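Local coordinates for protein lectin CEL-IV, C-type (Cucumaria echinata, PDB 3ALU) that binds galactose-containing sugars such as raffinose at a calcium site, acting as a tetrameric C-type lectin, at residues Pro7-Phe12 against Arg34-Ala39; Lys15-Phe20 against Ala61-Leu66; Ile85-Gly90 against Ser94-Thr99. All coordinates share one frame; numbering follows the deposited sequence.

Contact 1: Pro7-Phe12 against Arg34-Ala39; sequences PLWTGF and RQFGLA
Trp9 and Phe36 form a T-shaped pair, the indole of the first driving its outer edge into the face of the second. The planes stand at 81° to one another, and the six-membered ring of Trp9 lies with its centroid 4.9 Å from that of Phe36. The probing atom is Trp9 CZ2, which sits over the centre of the phenyl ring, 3.6 Å above its plane. It is therefore almost equally far from all six ring carbons, with Phe36 CZ at 3.8 Å from it. Trp9 CH2 follows beside it and reaches Phe36 CD2 at 3.9 Å. The backbones stay well apart, the CA atoms of Trp9 and Phe36 being 11.6 Å from each other, and the two rings alone span the gap. On Phe36 a chi1 of -53° sets CG anti to the carbonyl carbon, and the ring swings out toward the indole.

This aromatic pair is the packed part of the contact. Leu149 touches both rings, Arg18 lies against Trp9, and Leu156 of a second subunit packs on Phe36. Just before Phe36 the segment is looser and more open to water: Arg34 is exposed and makes a salt bridge with Glu30. From Phe36 onward, strand 36-40 pairs antiparallel with a strand of that second subunit, while on the other flank Thr10 OG1 and the Trp9 carbonyl exchange hydrogen bonds with their counterparts in a third subunit.

Between the segments the chemistry is purely apolar and aromatic. The edge-on approach sets the C-H groups of the indole, which carry a slight positive charge, against the electron-rich face of Phe36, a favourable electrostatic match added to the dispersion attraction between the N-terminal part of the chain and strand 36-40.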
loop_
_atom_site.group_PDB
_atom_site.type_symbol
_atom_site.label_atom_id
_atom_site.label_comp_id
_atom_site.label_asym_id
_atom_site.label_seq_id
_atom_site.Cartn_x
_atom_site.Cartn_y
_atom_site.Cartn_z
ATOM N N PRO A 7 1.371 11.874 -0.101
ATOM C CA PRO A 7 1.927 12.731 0.907
ATOM C C PRO A 7 0.960 13.823 1.309
ATOM O O PRO A 7 0.321 14.456 0.453
ATOM C CB PRO A 7 3.166 13.316 0.222
ATOM C CG PRO A 7 3.561 12.271 -0.731
ATOM C CD PRO A 7 2.232 11.807 -1.289
ATOM N N LEU A 8 0.865 14.010 2.618
ATOM C CA LEU A 8 -0.018 14.994 3.290
ATOM C C LEU A 8 -1.440 14.468 3.469
ATOM O O LEU A 8 -2.214 15.076 4.213
ATOM C CB LEU A 8 -0.009 16.411 2.654
ATOM C CG LEU A 8 1.351 17.095 2.449
ATOM C CD1 LEU A 8 1.153 18.423 1.635
ATOM C CD2 LEU A 8 2.015 17.380 3.801
ATOM N N TRP A 9 -1.768 13.354 2.817
ATOM C CA TRP A 9 -3.100 12.748 3.008
ATOM C C TRP A 9 -2.972 11.656 4.061
ATOM O O TRP A 9 -1.874 11.225 4.367
ATOM C CB TRP A 9 -3.668 12.181 1.689
ATOM C CG TRP A 9 -3.972 13.286 0.714
ATOM C CD1 TRP A 9 -3.052 14.056 0.013
ATOM C CD2 TRP A 9 -5.253 13.795 0.362
ATOM N NE1 TRP A 9 -3.697 14.998 -0.744
ATOM C CE2 TRP A 9 -5.054 14.863 -0.554
ATOM C CE3 TRP A 9 -6.560 13.454 0.727
ATOM C CZ2 TRP A 9 -6.124 15.594 -1.112
ATOM C CZ3 TRP A 9 -7.612 14.175 0.204
ATOM C CH2 TRP A 9 -7.404 15.228 -0.728
ATOM N N THR A 10 -4.086 11.232 4.662
ATOM C CA THR A 10 -4.009 10.202 5.677
ATOM C C THR A 10 -5.191 9.238 5.506
ATOM O O THR A 10 -6.264 9.655 5.098
ATOM C CB THR A 10 -3.889 10.798 7.096
ATOM O OG1 THR A 10 -3.500 9.747 8.003
ATOM C CG2 THR A 10 -5.183 11.481 7.522
ATOM N N GLY A 11 -4.946 7.956 5.764
ATOM C CA GLY A 11 -5.852 6.858 5.369
ATOM C C GLY A 11 -6.620 6.280 6.537
ATOM O O GLY A 11 -6.101 6.182 7.660
ATOM N N PHE A 12 -7.856 5.900 6.265
ATOM C CA PHE A 12 -8.676 5.151 7.225
ATOM C C PHE A 12 -9.631 4.316 6.442
ATOM O O PHE A 12 -10.356 4.822 5.548
ATOM C CB PHE A 12 -9.461 6.062 8.175
ATOM C CG PHE A 12 -10.188 5.306 9.284
ATOM C CD1 PHE A 12 -11.542 5.025 9.196
ATOM C CD2 PHE A 12 -9.492 4.893 10.415
ATOM C CE1 PHE A 12 -12.209 4.327 10.262
ATOM C CE2 PHE A 12 -10.122 4.189 11.450
ATOM C CZ PHE A 12 -11.488 3.898 11.362
ATOM N N ARG A 34 -12.835 18.624 -5.712
ATOM C CA ARG A 34 -12.933 18.078 -7.061
ATOM C C ARG A 34 -11.696 18.341 -7.907
ATOM O O ARG A 34 -11.612 17.806 -9.021
ATOM C CB ARG A 34 -14.165 18.640 -7.763
ATOM C CG ARG A 34 -15.472 18.077 -7.219
ATOM C CD ARG A 34 -16.640 18.689 -7.962
ATOM N NE ARG A 34 -17.885 18.209 -7.361
ATOM C CZ ARG A 34 -19.090 18.470 -7.841
ATOM N NH1 ARG A 34 -19.206 19.213 -8.942
ATOM N NH2 ARG A 34 -20.172 17.989 -7.221
ATOM N N GLN A 35 -10.780 19.160 -7.396
ATOM C CA GLN A 35 -9.506 19.445 -8.113
ATOM C C GLN A 35 -8.561 18.266 -8.025
ATOM O O GLN A 35 -7.625 18.136 -8.827
ATOM C CB GLN A 35 -8.822 20.718 -7.598
ATOM C CG GLN A 35 -9.692 21.969 -7.665
ATOM C CD GLN A 35 -10.322 22.140 -9.033
ATOM O OE1 GLN A 35 -9.611 22.293 -10.026
ATOM N NE2 GLN A 35 -11.663 22.079 -9.104
ATOM N N PHE A 36 -8.767 17.418 -7.023
ATOM C CA PHE A 36 -8.055 16.165 -6.931
ATOM C C PHE A 36 -8.781 15.127 -7.763
ATOM O O PHE A 36 -10.017 15.069 -7.782
ATOM C CB PHE A 36 -7.904 15.728 -5.453
ATOM C CG PHE A 36 -7.294 16.814 -4.591
ATOM C CD1 PHE A 36 -5.927 17.084 -4.640
ATOM C CD2 PHE A 36 -8.101 17.590 -3.751
ATOM C CE1 PHE A 36 -5.367 18.096 -3.882
ATOM C CE2 PHE A 36 -7.560 18.627 -2.997
ATOM C CZ PHE A 36 -6.173 18.874 -3.041
ATOM N N GLY A 37 -8.013 14.366 -8.538
ATOM C CA GLY A 37 -8.626 13.419 -9.461
ATOM C C GLY A 37 -8.047 12.020 -9.394
ATOM O O GLY A 37 -7.029 11.756 -8.724
ATOM N N LEU A 38 -8.724 11.122 -10.099
ATOM C CA LEU A 38 -8.229 9.780 -10.365
ATOM C C LEU A 38 -8.255 9.621 -11.870
ATOM O O LEU A 38 -9.292 9.823 -12.525
ATOM C CB LEU A 38 -9.133 8.765 -9.689
ATOM C CG LEU A 38 -8.730 7.360 -9.250
ATOM C CD1 LEU A 38 -9.523 6.265 -9.936
ATOM C CD2 LEU A 38 -7.264 7.063 -9.129
ATOM N N ALA A 39 -7.104 9.292 -12.447
ATOM C CA ALA A 39 -7.029 9.213 -13.883
ATOM C C ALA A 39 -6.549 7.819 -14.246
ATOM O O ALA A 39 -5.812 7.198 -13.479
ATOM C CB ALA A 39 -6.058 10.256 -14.419
#

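Contact 2: Lys15-Phe20 against Ala61-Leu66; sequences KCFRLF and AFLTEL
Phe17 projects from strand 15-21 onto helix 57-70, where Phe62, Leu63 and Leu66 receive it. This is a piece of the C-type lectin fold: the second of the two helices packed against the beta sheet. Strand and helix run roughly the same way, their short axes 10.1 Å apart at closest approach and inclined at 34°.

The partners come at Phe17 from different directions. Leu63 approaches across a face of the ring, its side chain at about a right angle to that of Phe17. Its CD2 methyl makes a CH-pi contact, 3.8 Å from the ring centroid and displaced toward the rim on the side of CG and CD2. A chi1 of -60° at Leu63 bends the branch round from the flank of the helix, so its end comes nearer to the strand than its first bond suggests. Phe62 meets the same ring differently, since the two planes make 47° and the centroids are 5.9 Å apart. Its CE1 is 3.7 Å from Phe17 CD1, in a slanted meeting. Phe62 itself stacks on Phe12 from the neighbouring strand.

One helical turn on from Phe62, Leu66 leaves the helix toward the strand and packs on the CB at the root of the Phe17 side chain. Leu19, two residues beyond Phe17 on the same side, also faces the helix but stays slightly farther off. Ile146 of strand 143-148 touches both Phe17 and Leu19, which ties this layer to the sheet interior. Cys16, facing away from the helix, is joined in a disulfide to Cys5, while Leu8 of a third subunit packs on Phe62 and Leu66. The Leu66 branch that ends at CD2 lies 4.3 Å from Phe17 CB.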
loop_
_atom_site.group_PDB
_atom_site.type_symbol
_atom_site.label_atom_id
_atom_site.label_comp_id
_atom_site.label_asym_id
_atom_site.label_seq_id
_atom_site.Cartn_x
_atom_site.Cartn_y
_atom_site.Cartn_z
ATOM N N LYS A 15 -9.855 4.660 2.565
ATOM C CA LYS A 15 -10.054 6.006 1.986
ATOM C C LYS A 15 -8.977 6.969 2.460
ATOM O O LYS A 15 -8.427 6.805 3.531
ATOM C CB LYS A 15 -11.419 6.554 2.391
ATOM C CG LYS A 15 -12.540 5.791 1.723
ATOM C CD LYS A 15 -13.903 6.219 2.251
ATOM C CE LYS A 15 -14.293 7.561 1.683
ATOM N NZ LYS A 15 -15.761 7.827 1.965
ATOM N N CYS A 16 -8.715 8.010 1.657
ATOM C CA CYS A 16 -7.677 8.965 1.977
ATOM C C CYS A 16 -8.309 10.341 2.195
ATOM O O CYS A 16 -9.156 10.782 1.378
ATOM C CB CYS A 16 -6.672 9.096 0.826
ATOM S SG CYS A 16 -5.782 7.544 0.535
ATOM N N PHE A 17 -7.926 10.960 3.294
ATOM C CA PHE A 17 -8.535 12.220 3.716
ATOM C C PHE A 17 -7.501 13.293 3.941
ATOM O O PHE A 17 -6.350 13.019 4.280
ATOM C CB PHE A 17 -9.268 12.017 5.037
ATOM C CG PHE A 17 -10.396 11.002 4.978
ATOM C CD1 PHE A 17 -10.191 9.695 5.416
ATOM C CD2 PHE A 17 -11.653 11.365 4.513
ATOM C CE1 PHE A 17 -11.232 8.757 5.401
ATOM C CE2 PHE A 17 -12.697 10.452 4.483
ATOM C CZ PHE A 17 -12.515 9.156 4.917
ATOM N N ARG A 18 -7.950 14.544 3.820
ATOM C CA ARG A 18 -7.106 15.678 4.157
ATOM C C ARG A 18 -7.985 16.861 4.581
ATOM O O ARG A 18 -8.996 17.197 3.932
ATOM C CB ARG A 18 -6.201 16.049 2.986
ATOM C CG ARG A 18 -5.211 17.195 3.333
ATOM C CD ARG A 18 -4.118 17.314 2.277
ATOM N NE ARG A 18 -3.443 18.565 2.519
ATOM C CZ ARG A 18 -2.705 19.169 1.589
ATOM N NH1 ARG A 18 -2.534 18.591 0.406
ATOM N NH2 ARG A 18 -2.156 20.329 1.847
ATOM N N LEU A 19 -7.612 17.420 5.722
ATOM C CA LEU A 19 -8.209 18.657 6.246
ATOM C C LEU A 19 -7.563 19.871 5.632
ATOM O O LEU A 19 -6.310 20.024 5.682
ATOM C CB LEU A 19 -8.041 18.659 7.777
ATOM C CG LEU A 19 -8.466 19.968 8.472
ATOM C CD1 LEU A 19 -9.974 20.100 8.460
ATOM C CD2 LEU A 19 -7.947 20.005 9.883
ATOM N N PHE A 20 -8.398 20.758 5.104
ATOM C CA PHE A 20 -7.899 22.026 4.512
ATOM C C PHE A 20 -8.268 23.205 5.385
ATOM O O PHE A 20 -9.361 23.256 5.971
ATOM C CB PHE A 20 -8.393 22.205 3.076
ATOM C CG PHE A 20 -7.775 21.216 2.120
ATOM C CD1 PHE A 20 -6.552 21.509 1.492
ATOM C CD2 PHE A 20 -8.350 19.963 1.915
ATOM C CE1 PHE A 20 -5.946 20.586 0.650
ATOM C CE2 PHE A 20 -7.740 19.030 1.031
ATOM C CZ PHE A 20 -6.521 19.351 0.420
ATOM N N ALA A 61 -15.535 8.657 14.293
ATOM C CA ALA A 61 -14.566 8.840 15.364
ATOM C C ALA A 61 -13.217 9.238 14.766
ATOM O O ALA A 61 -12.541 10.098 15.326
ATOM C CB ALA A 61 -14.410 7.585 16.199
ATOM N N PHE A 62 -12.857 8.610 13.656
ATOM C CA PHE A 62 -11.558 8.911 13.021
ATOM C C PHE A 62 -11.532 10.372 12.554
ATOM O O PHE A 62 -10.568 11.105 12.825
ATOM C CB PHE A 62 -11.267 8.002 11.847
ATOM C CG PHE A 62 -10.136 8.513 11.009
ATOM C CD1 PHE A 62 -10.382 9.097 9.773
ATOM C CD2 PHE A 62 -8.847 8.436 11.481
ATOM C CE1 PHE A 62 -9.321 9.609 9.013
ATOM C CE2 PHE A 62 -7.803 8.929 10.739
ATOM C CZ PHE A 62 -8.028 9.524 9.528
ATOM N N LEU A 63 -12.573 10.795 11.841
ATOM C CA LEU A 63 -12.579 12.179 11.339
ATOM C C LEU A 63 -12.629 13.234 12.439
ATOM O O LEU A 63 -12.006 14.292 12.328
ATOM C CB LEU A 63 -13.645 12.405 10.256
ATOM C CG LEU A 63 -13.484 11.533 9.000
ATOM C CD1 LEU A 63 -14.699 11.630 8.091
ATOM C CD2 LEU A 63 -12.139 11.931 8.178
ATOM N N THR A 64 -13.343 12.932 13.532
ATOM C CA THR A 64 -13.349 13.821 14.673
ATOM C C THR A 64 -11.924 13.971 15.261
ATOM O O THR A 64 -11.492 15.102 15.565
ATOM C CB THR A 64 -14.311 13.315 15.750
ATOM O OG1 THR A 64 -15.617 13.324 15.183
ATOM C CG2 THR A 64 -14.308 14.271 16.933
ATOM N N GLU A 65 -11.217 12.841 15.359
ATOM C CA GLU A 65 -9.884 12.834 15.948
ATOM C C GLU A 65 -8.954 13.584 14.979
ATOM O O GLU A 65 -8.064 14.330 15.423
ATOM C CB GLU A 65 -9.397 11.413 16.186
ATOM C CG GLU A 65 -7.982 11.399 16.796
ATOM C CD GLU A 65 -7.605 10.101 17.512
ATOM O OE1 GLU A 65 -8.138 9.017 17.169
ATOM O OE2 GLU A 65 -6.740 10.182 18.410
ATOM N N LEU A 66 -9.164 13.406 13.681
ATOM C CA LEU A 66 -8.400 14.167 12.690
ATOM C C LEU A 66 -8.559 15.666 12.907
ATOM O O LEU A 66 -7.553 16.436 12.970
ATOM C CB LEU A 66 -8.762 13.754 11.261
ATOM C CG LEU A 66 -8.008 14.496 10.131
ATOM C CD1 LEU A 66 -6.487 14.382 10.247
ATOM C CD2 LEU A 66 -8.498 14.017 8.762
#

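Contact 3: Ile85-Gly90 against Ser94-Thr99; sequences IGMKVG and SDQTWT
One indole, that of Trp98, takes the Met87 methyl on its face and the Gly86 backbone at its edge. Met87 CE sits 3.9 Å from the centroid of the six-membered ring, 15° off the normal, while the sulfur hangs farther out above the same ring in a Met-aromatic contact. The chain of Met87 gets there by folding back, with chi2 of 50° and a further bend at chi3. At the ring's rim, Trp98 CE3 comes to 3.3 Å from Gly86 C, and Ile85 CD1 lies near the ring plane, by CH2.

The frame is an antiparallel hairpin, strand 82-89 with 96-98. Lys88 and Thr97 are the hydrogen-bonded pair: Lys88 N gives a nearly straight bond of 2.8 Å to Thr97 O, and Thr97 N returns one of 3.0 Å to Lys88 O. Gly86 O takes a bond from Thr99 N, and Gly90 N donates to Asp95 O, where Asp95 centres an inverse gamma turn.

Met87, Val89, Gln96 and Trp98 share one side of the hairpin, Lys88 and Thr97 the other. On the first side Gln96 NE2 is hydrogen-bonded to Asn93 O and Gln96 OE1 accepts from Trp109 NE1, and the Val89 side chain is about 5 Å from that of the calcium ligand Asp136. Paired backbone bonds thus fix the register, while sulfur, methyl and indole give this face an apolar core, with Val89 at the end nearer the calcium site.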
loop_
_atom_site.group_PDB
_atom_site.type_symbol
_atom_site.label_atom_id
_atom_site.label_comp_id
_atom_site.label_asym_id
_atom_site.label_seq_id
_atom_site.Cartn_x
_atom_site.Cartn_y
_atom_site.Cartn_z
ATOM N N ILE A 85 -18.296 18.670 5.681
ATOM C CA ILE A 85 -18.246 17.355 5.058
ATOM C C ILE A 85 -19.266 17.365 3.908
ATOM O O ILE A 85 -19.987 18.380 3.721
ATOM C CB ILE A 85 -18.565 16.261 6.077
ATOM C CG1 ILE A 85 -19.964 16.493 6.666
ATOM C CG2 ILE A 85 -17.481 16.234 7.201
ATOM C CD1 ILE A 85 -20.363 15.388 7.721
ATOM N N GLY A 86 -19.361 16.270 3.173
ATOM C CA GLY A 86 -20.122 16.272 1.898
ATOM C C GLY A 86 -21.640 16.121 2.018
ATOM O O GLY A 86 -22.265 15.730 1.053
ATOM N N MET A 87 -22.213 16.519 3.161
ATOM C CA MET A 87 -23.657 16.288 3.440
ATOM C C MET A 87 -24.560 17.414 2.942
ATOM O O MET A 87 -24.378 18.569 3.319
ATOM C CB MET A 87 -23.814 16.141 4.967
ATOM C CG MET A 87 -25.267 16.030 5.486
ATOM S SD MET A 87 -26.318 14.806 4.677
ATOM C CE MET A 87 -25.636 13.275 5.336
ATOM N N LYS A 88 -25.579 17.066 2.132
ATOM C CA LYS A 88 -26.563 18.054 1.684
ATOM C C LYS A 88 -27.924 17.609 2.202
ATOM O O LYS A 88 -28.302 16.459 2.009
ATOM C CB LYS A 88 -26.598 18.113 0.148
ATOM C CG LYS A 88 -25.283 18.570 -0.461
ATOM C CD LYS A 88 -25.413 18.675 -1.976
ATOM C CE LYS A 88 -25.456 17.302 -2.609
ATOM N NZ LYS A 88 -25.238 17.303 -4.098
ATOM N N VAL A 89 -28.604 18.517 2.881
ATOM C CA VAL A 89 -29.985 18.290 3.315
ATOM C C VAL A 89 -30.855 19.072 2.339
ATOM O O VAL A 89 -30.706 20.329 2.247
ATOM C CB VAL A 89 -30.175 18.775 4.778
ATOM C CG1 VAL A 89 -31.646 18.509 5.225
ATOM C CG2 VAL A 89 -29.140 18.120 5.692
ATOM N N GLY A 90 -31.750 18.354 1.633
ATOM C CA GLY A 90 -32.543 18.925 0.526
ATOM C C GLY A 90 -33.861 19.528 1.018
ATOM O O GLY A 90 -33.907 20.198 2.043
ATOM N N SER A 94 -35.529 14.178 5.213
ATOM C CA SER A 94 -35.193 12.852 4.694
ATOM C C SER A 94 -34.367 12.915 3.413
ATOM O O SER A 94 -33.853 11.896 2.984
ATOM C CB SER A 94 -36.431 11.974 4.505
ATOM O OG SER A 94 -37.327 12.551 3.578
ATOM N N ASP A 95 -34.241 14.102 2.804
ATOM C CA ASP A 95 -33.538 14.244 1.547
ATOM C C ASP A 95 -32.063 14.498 1.812
ATOM O O ASP A 95 -31.542 15.555 1.493
ATOM C CB ASP A 95 -34.140 15.362 0.669
ATOM C CG ASP A 95 -35.576 15.064 0.282
ATOM O OD1 ASP A 95 -36.449 15.911 0.547
ATOM O OD2 ASP A 95 -35.835 13.963 -0.256
ATOM N N GLN A 96 -31.406 13.501 2.391
ATOM C CA GLN A 96 -29.974 13.651 2.720
ATOM C C GLN A 96 -29.173 12.922 1.674
ATOM O O GLN A 96 -29.519 11.777 1.315
ATOM C CB GLN A 96 -29.687 13.078 4.110
ATOM C CG GLN A 96 -30.220 13.969 5.206
ATOM C CD GLN A 96 -30.063 13.429 6.585
ATOM O OE1 GLN A 96 -29.055 12.805 6.920
ATOM N NE2 GLN A 96 -31.058 13.685 7.424
ATOM N N THR A 97 -28.117 13.584 1.162
ATOM C CA THR A 97 -27.241 12.995 0.146
ATOM C C THR A 97 -25.806 13.409 0.458
ATOM O O THR A 97 -25.564 14.454 1.059
ATOM C CB THR A 97 -27.563 13.458 -1.317
ATOM O OG1 THR A 97 -27.532 14.887 -1.407
ATOM C CG2 THR A 97 -28.979 12.983 -1.784
ATOM N N TRP A 98 -24.884 12.588 -0.030
ATOM C CA TRP A 98 -23.477 12.905 -0.004
ATOM C C TRP A 98 -23.058 13.328 -1.393
ATOM O O TRP A 98 -23.514 12.740 -2.390
ATOM C CB TRP A 98 -22.670 11.662 0.369
ATOM C CG TRP A 98 -22.825 11.169 1.769
ATOM C CD1 TRP A 98 -23.399 9.987 2.171
ATOM C CD2 TRP A 98 -22.352 11.811 2.963
ATOM N NE1 TRP A 98 -23.337 9.868 3.556
ATOM C CE2 TRP A 98 -22.674 10.964 4.057
ATOM C CE3 TRP A 98 -21.663 13.029 3.210
ATOM C CZ2 TRP A 98 -22.358 11.286 5.382
ATOM C CZ3 TRP A 98 -21.342 13.352 4.519
ATOM C CH2 TRP A 98 -21.677 12.479 5.607
ATOM N N THR A 99 -22.144 14.304 -1.448
ATOM C CA THR A 99 -21.628 14.775 -2.752
ATOM C C THR A 99 -20.932 13.706 -3.552
ATOM O O THR A 99 -20.907 13.804 -4.785
ATOM C CB THR A 99 -20.723 16.011 -2.623
ATOM O OG1 THR A 99 -19.574 15.685 -1.811
ATOM C CG2 THR A 99 -21.521 17.216 -2.023
#

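Overall arrangement
Contacts 1 and 2 adjoin, their centres 12 Å apart, and share neighbouring strands 10-12 and 15-21: Thr10 O is probably hydrogen-bonded to Phe17 N, and Phe36 packs on Phe20. Their segments alternate along the chain, and the N-terminal strands contact both the later strand 36-40 and helix 57-70. Contact 3 follows in series, 21 Å and 18 Å from the centres of contacts 1 and 2 and across the middle of the chain, yet all three reach the same mixed sheet. Contacts 1 and 2 both touch the third subunit, whereas contact 3 meets no other chain and lies toward the calcium site, consistent with subunit contacts and sugar binding lying in different parts of the domain.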